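PDB 3L7I: teichoic acid biosynthesis protein F from Staphylococcus epidermidis, which belongs to a family of cell-wall teichoic acid biosynthesis enzymes with two Rossmann-like domains in the GT-B glycosyltransferase fold. Local coordinates for residues I564-D567 with N568-K571; F639-Y642 with D643-K646; P461-T464 with T465-K469. All blocks are in the same frame, centred on the assembly; numbering follows the deposited sequence.

In the fold
Interactions 1 and 2, both partly buried, belong to the six-stranded parallel sheet and its connections, whereas interaction 3, a surface contact, belongs to the seven-stranded one. The first two touch, Ile-564 N lying 3.6 Å from Phe-640 CE1, while interaction 3 stays about 18 Å from interaction 2 and about 29 Å from interaction 1 between nearest atoms. Interactions 1 and 3 are both helix N-caps, but one uses a carboxylate and has buried leucines behind it, and the other uses a threonine hydroxyl next to a second subunit. Interaction 2 is a turn leaving strand 637-640, and its polar side chains, Tyr-642 and Asp-643, bond to residues outside the turn.

Interaction 1: residues I564-D567 with N568-K571; sequences IDLD and NLYK
Asp-565 reaches over the first turn of helix 566-573 to meet Asn-568. Its CB lies 4.0 Å from Asn-568 CB, and the carboxyl carbon CG comes closer to the same atom, at 3.7 Å. With CG anti to the backbone N (chi1 -154°), the carboxylate is carried toward the start of the helix, where its two oxygens part company. Asp-565 OD2 accepts a weak but fairly straight hydrogen bond from Asn-568 N, 3.3 Å long. OD1 runs alongside Asn-568 CB and takes its hydrogen bond from Tyr-671 OH on helix 670-677, which probably helps to hold the carboxylate in its capping position. The carboxylate and the Asn-568 amide are turned 41° apart; the end of the Asn-568 side chain leads away from the cap, and the residue touches Tyr-671 and Ala-674. This is an N-cap: Asp-565 precedes the helix that links strands 539-543 and 577-581 in a beta-alpha-beta unit of the six-stranded parallel sheet. Its backbone carbonyl serves the helix too, Leu-569 N donating to Asp-565 O at 3.0 Å in a nearly straight bond. Further along, Lys-571 N donates to Asp-567 O. On the buried side, Leu-569 CD1 meets Ile-564 CG2 at 4.0 Å, the two side chains crossing at a slant, and more loosely approaches Leu-566 CD2 at 4.4 Å. Phe-599 covers Leu-569 and stacks its ring on that of Tyr-570.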
# COMPACT_ATOMS: atom_id res chain seq x y z
N ILE A 564 -5.19 -3.67 -62.67
CA ILE A 564 -4.43 -4.38 -63.70
C ILE A 564 -5.29 -4.98 -64.84
O ILE A 564 -4.77 -5.26 -65.93
CB ILE A 564 -3.44 -5.44 -63.09
CG1 ILE A 564 -2.20 -5.60 -63.97
CG2 ILE A 564 -4.14 -6.78 -62.82
CD1 ILE A 564 -1.12 -6.46 -63.33
N ASP A 565 -6.59 -5.17 -64.59
CA ASP A 565 -7.55 -5.71 -65.56
C ASP A 565 -7.44 -7.24 -65.86
O ASP A 565 -6.95 -7.63 -66.92
CB ASP A 565 -7.51 -4.91 -66.87
CG ASP A 565 -8.83 -4.97 -67.63
OD1 ASP A 565 -9.08 -4.08 -68.48
OD2 ASP A 565 -9.62 -5.91 -67.36
N LEU A 566 -7.91 -8.09 -64.95
CA LEU A 566 -7.88 -9.54 -65.17
C LEU A 566 -8.52 -9.99 -66.49
O LEU A 566 -7.94 -10.80 -67.22
CB LEU A 566 -8.51 -10.29 -63.99
CG LEU A 566 -7.69 -10.12 -62.72
CD1 LEU A 566 -8.38 -10.86 -61.59
CD2 LEU A 566 -6.23 -10.58 -62.89
N ASP A 567 -9.69 -9.47 -66.81
CA ASP A 567 -10.31 -9.75 -68.10
C ASP A 567 -9.36 -9.56 -69.27
O ASP A 567 -9.24 -10.44 -70.12
CB ASP A 567 -11.54 -8.91 -68.31
CG ASP A 567 -12.80 -9.65 -67.99
OD1 ASP A 567 -12.84 -10.89 -68.26
OD2 ASP A 567 -13.74 -9.01 -67.46
N ASN A 568 -8.71 -8.40 -69.33
CA ASN A 568 -7.83 -8.13 -70.45
C ASN A 568 -6.73 -9.17 -70.42
O ASN A 568 -6.46 -9.83 -71.43
CB ASN A 568 -7.22 -6.73 -70.40
CG ASN A 568 -6.58 -6.35 -71.72
OD1 ASN A 568 -7.24 -6.36 -72.75
ND2 ASN A 568 -5.29 -6.01 -71.69
N LEU A 569 -6.12 -9.29 -69.25
CA LEU A 569 -5.03 -10.22 -69.04
C LEU A 569 -5.45 -11.63 -69.47
O LEU A 569 -4.73 -12.31 -70.20
CB LEU A 569 -4.62 -10.18 -67.56
CG LEU A 569 -3.52 -9.20 -67.16
CD1 LEU A 569 -3.16 -9.40 -65.74
CD2 LEU A 569 -2.28 -9.45 -67.98
N TYR A 570 -6.63 -12.04 -69.03
CA TYR A 570 -7.16 -13.36 -69.37
C TYR A 570 -7.29 -13.53 -70.89
O TYR A 570 -6.89 -14.55 -71.42
CB TYR A 570 -8.51 -13.53 -68.68
CG TYR A 570 -9.13 -14.91 -68.69
CD1 TYR A 570 -8.35 -16.07 -68.73
CD2 TYR A 570 -10.49 -15.04 -68.61
CE1 TYR A 570 -8.95 -17.33 -68.72
CE2 TYR A 570 -11.08 -16.27 -68.60
CZ TYR A 570 -10.32 -17.41 -68.65
OH TYR A 570 -11.01 -18.61 -68.61
N LYS A 571 -7.83 -12.52 -71.57
CA LYS A 571 -7.95 -12.51 -73.03
C LYS A 571 -6.59 -12.57 -73.75
O LYS A 571 -6.44 -13.25 -74.77
CB LYS A 571 -8.70 -11.26 -73.50
CG LYS A 571 -10.23 -11.40 -73.58
CD LYS A 571 -10.90 -10.06 -74.00
CE LYS A 571 -12.22 -10.26 -74.76
NZ LYS A 571 -13.27 -11.03 -74.01

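Interaction 2: residues F639-Y642 with D643-K646; sequences FFAY and DIDK
A type I beta turn with Tyr-642 and Asp-643 at its corners takes the chain away from strand 637-640, following two inverse gamma turns centred on Phe-640 and Ala-641. The turn is closed by a weak hydrogen bond, Ile-644 N to Ala-641 O at 3.4 Å. Beside it the two flanking side chains pack together: Ala-641 CB touches Ile-644 CB at 3.5 Å, and the branch of Ile-644 ending in CD1 folds against the same methyl at 3.7 Å. At the corners, the Tyr-642 ring and the Asp-643 carboxylate lie 24° from parallel. Both side chains hold CG between the backbone N and the carbonyl carbon (chi1 55° and 53°), which brings Asp-643 OD1 over one face of the ring and Asp-643 CG to 4.1 Å from Tyr-642 CE2. The polar ends find their partners outside the turn: Asp-643 OD1 makes a salt bridge with Arg-548 and a hydrogen bond with Tyr-623, and Tyr-642 OH is bonded to Glu-551. An acidic oxygen over an aromatic face gains little from the ring, so the position of this carboxylate is probably set by its partners Arg-548 and Tyr-623, which tie the turn to neighbouring loops.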
# COMPACT_ATOMS: atom_id res chain seq x y z
N PHE A 639 6.67 -2.63 -63.53
CA PHE A 639 6.32 -1.71 -62.47
C PHE A 639 5.09 -0.92 -62.84
O PHE A 639 5.17 0.09 -63.53
CB PHE A 639 7.51 -0.82 -62.13
CG PHE A 639 8.69 -1.62 -61.68
CD1 PHE A 639 8.76 -2.08 -60.36
CD2 PHE A 639 9.66 -2.01 -62.59
CE1 PHE A 639 9.82 -2.87 -59.94
CE2 PHE A 639 10.72 -2.80 -62.18
CZ PHE A 639 10.81 -3.23 -60.85
N PHE A 640 3.96 -1.41 -62.39
CA PHE A 640 2.67 -0.87 -62.75
C PHE A 640 2.28 0.26 -61.78
O PHE A 640 1.37 0.13 -60.97
CB PHE A 640 1.68 -2.02 -62.72
CG PHE A 640 0.29 -1.64 -63.03
CD1 PHE A 640 -0.75 -2.19 -62.31
CD2 PHE A 640 0.01 -0.75 -64.04
CE1 PHE A 640 -2.07 -1.86 -62.61
CE2 PHE A 640 -1.31 -0.41 -64.35
CZ PHE A 640 -2.35 -0.96 -63.62
N ALA A 641 3.00 1.37 -61.87
CA ALA A 641 2.72 2.54 -61.04
C ALA A 641 1.54 3.35 -61.59
O ALA A 641 1.73 4.40 -62.19
CB ALA A 641 3.96 3.41 -60.93
N TYR A 642 0.33 2.88 -61.36
CA TYR A 642 -0.84 3.56 -61.90
C TYR A 642 -1.16 4.83 -61.13
O TYR A 642 -1.69 5.78 -61.70
CB TYR A 642 -2.05 2.62 -61.94
CG TYR A 642 -2.42 1.98 -60.63
CD1 TYR A 642 -1.96 0.70 -60.30
CD2 TYR A 642 -3.25 2.62 -59.73
CE1 TYR A 642 -2.29 0.09 -59.11
CE2 TYR A 642 -3.59 2.03 -58.52
CZ TYR A 642 -3.12 0.76 -58.22
OH TYR A 642 -3.47 0.17 -57.01
N ASP A 643 -0.83 4.85 -59.85
CA ASP A 643 -1.08 6.04 -59.04
C ASP A 643 0.17 6.88 -58.85
O ASP A 643 0.20 7.77 -58.02
CB ASP A 643 -1.67 5.66 -57.68
CG ASP A 643 -0.85 4.63 -56.94
OD1 ASP A 643 0.19 4.18 -57.49
OD2 ASP A 643 -1.23 4.28 -55.81
N ILE A 644 1.18 6.59 -59.65
CA ILE A 644 2.47 7.24 -59.54
C ILE A 644 2.42 8.77 -59.44
O ILE A 644 3.39 9.39 -58.99
CB ILE A 644 3.37 6.84 -60.70
CG1 ILE A 644 4.83 7.20 -60.38
CG2 ILE A 644 2.88 7.49 -61.98
CD1 ILE A 644 5.81 6.62 -61.35
N ASP A 645 1.33 9.41 -59.86
CA ASP A 645 1.24 10.86 -59.73
C ASP A 645 0.89 11.24 -58.30
O ASP A 645 1.49 12.15 -57.71
CB ASP A 645 0.21 11.44 -60.69
CG ASP A 645 0.28 10.79 -62.04
OD1 ASP A 645 0.62 11.49 -63.02
OD2 ASP A 645 0.01 9.56 -62.12
N LYS A 646 -0.09 10.56 -57.73
CA LYS A 646 -0.43 10.76 -56.34
C LYS A 646 0.85 10.73 -55.50
O LYS A 646 1.08 11.63 -54.70
CB LYS A 646 -1.41 9.68 -55.86
CG LYS A 646 -2.79 9.76 -56.51
CD LYS A 646 -3.75 8.69 -55.98
CE LYS A 646 -4.33 9.09 -54.61
NZ LYS A 646 -5.10 7.95 -54.01

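Interaction 3: residues P461-T464 with T465-K469; sequences PGTT and TPKYK
The Pro-466 ring has the hydroxyl of Thr-464 on one face: Thr-464 OG1 stands almost straight above Pro-466 CD at 3.3 Å, with the two side chains crossing at about a right angle. The aromatic ring of Tyr-468 turns away, and that residue meets the preceding segment through its CB, 3.4 Å from Thr-464 O. Thr-464 is the N-cap of helix 465-476. Thr-464 OG1, placed between the backbone N and the carbonyl carbon (chi1 74°), accepts a hydrogen bond of 3.2 Å from Lys-467 N, while Thr-464 O accepts from Tyr-468 N at 2.8 Å. The latter bond is bent at the hydrogen (134°), although the donor lies nearly in line with the carbonyl. Pro-466, with no N-H to offer, fits this first turn, where the helix supplies no backbone acceptor for one. Thr-463 OG1 approaches Lys-467 CB at 4.1 Å. Thr-464 also packs on Thr-464 of the second subunit, while Lys-469 NZ reaches back to Met-455 O in the preceding loop. The cap thus starts the helix that follows the long loop after strand 438-441 and leads to strand 481-484, its parallel neighbour in the seven-stranded sheet.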
# COMPACT_ATOMS: atom_id res chain seq x y z
N PRO A 461 -1.62 7.95 -35.31
CA PRO A 461 -2.44 8.23 -34.13
C PRO A 461 -1.84 7.80 -32.79
O PRO A 461 -1.22 6.74 -32.68
CB PRO A 461 -3.75 7.46 -34.42
CG PRO A 461 -3.45 6.63 -35.68
CD PRO A 461 -2.46 7.46 -36.41
N GLY A 462 -2.02 8.65 -31.78
CA GLY A 462 -1.63 8.32 -30.42
C GLY A 462 -0.17 8.54 -30.08
O GLY A 462 0.21 8.47 -28.91
N THR A 463 0.66 8.78 -31.09
CA THR A 463 2.08 9.03 -30.85
C THR A 463 2.64 10.19 -31.68
O THR A 463 2.04 10.63 -32.67
CB THR A 463 2.96 7.76 -31.03
OG1 THR A 463 4.25 7.96 -30.43
CG2 THR A 463 3.14 7.41 -32.51
N THR A 464 3.80 10.68 -31.26
CA THR A 464 4.46 11.82 -31.89
C THR A 464 5.75 11.34 -32.56
O THR A 464 6.39 10.42 -32.07
CB THR A 464 4.79 12.93 -30.84
OG1 THR A 464 5.90 12.53 -30.03
CG2 THR A 464 3.59 13.21 -29.96
N THR A 465 6.11 11.97 -33.67
CA THR A 465 7.31 11.58 -34.40
C THR A 465 8.56 11.50 -33.51
O THR A 465 9.38 10.62 -33.67
CB THR A 465 7.58 12.52 -35.61
OG1 THR A 465 6.56 12.34 -36.60
CG2 THR A 465 8.95 12.22 -36.24
N PRO A 466 8.71 12.44 -32.57
CA PRO A 466 9.90 12.36 -31.72
C PRO A 466 9.83 11.17 -30.77
O PRO A 466 10.87 10.53 -30.55
CB PRO A 466 9.86 13.66 -30.91
CG PRO A 466 8.98 14.56 -31.67
CD PRO A 466 7.97 13.69 -32.35
N LYS A 467 8.66 10.89 -30.21
CA LYS A 467 8.51 9.78 -29.27
C LYS A 467 8.54 8.43 -30.00
O LYS A 467 8.82 7.39 -29.41
CB LYS A 467 7.22 9.93 -28.44
CG LYS A 467 7.09 8.88 -27.34
CD LYS A 467 6.30 9.39 -26.13
CE LYS A 467 6.20 8.32 -25.03
NZ LYS A 467 5.81 8.89 -23.69
N TYR A 468 8.28 8.47 -31.29
CA TYR A 468 8.28 7.26 -32.11
C TYR A 468 9.69 6.90 -32.50
O TYR A 468 10.10 5.73 -32.41
CB TYR A 468 7.42 7.47 -33.35
CG TYR A 468 7.63 6.41 -34.38
CD1 TYR A 468 6.82 5.28 -34.41
CD2 TYR A 468 8.64 6.53 -35.32
CE1 TYR A 468 7.01 4.29 -35.35
CE2 TYR A 468 8.84 5.54 -36.28
CZ TYR A 468 8.02 4.43 -36.29
OH TYR A 468 8.23 3.45 -37.23
N LYS A 469 10.45 7.90 -32.92
CA LYS A 469 11.87 7.74 -33.14
C LYS A 469 12.63 7.40 -31.85
O LYS A 469 13.53 6.56 -31.86
CB LYS A 469 12.47 8.98 -33.83
CG LYS A 469 11.96 9.20 -35.26
CD LYS A 469 12.82 10.21 -36.00
CE LYS A 469 12.06 10.88 -37.15
NZ LYS A 469 12.71 12.14 -37.58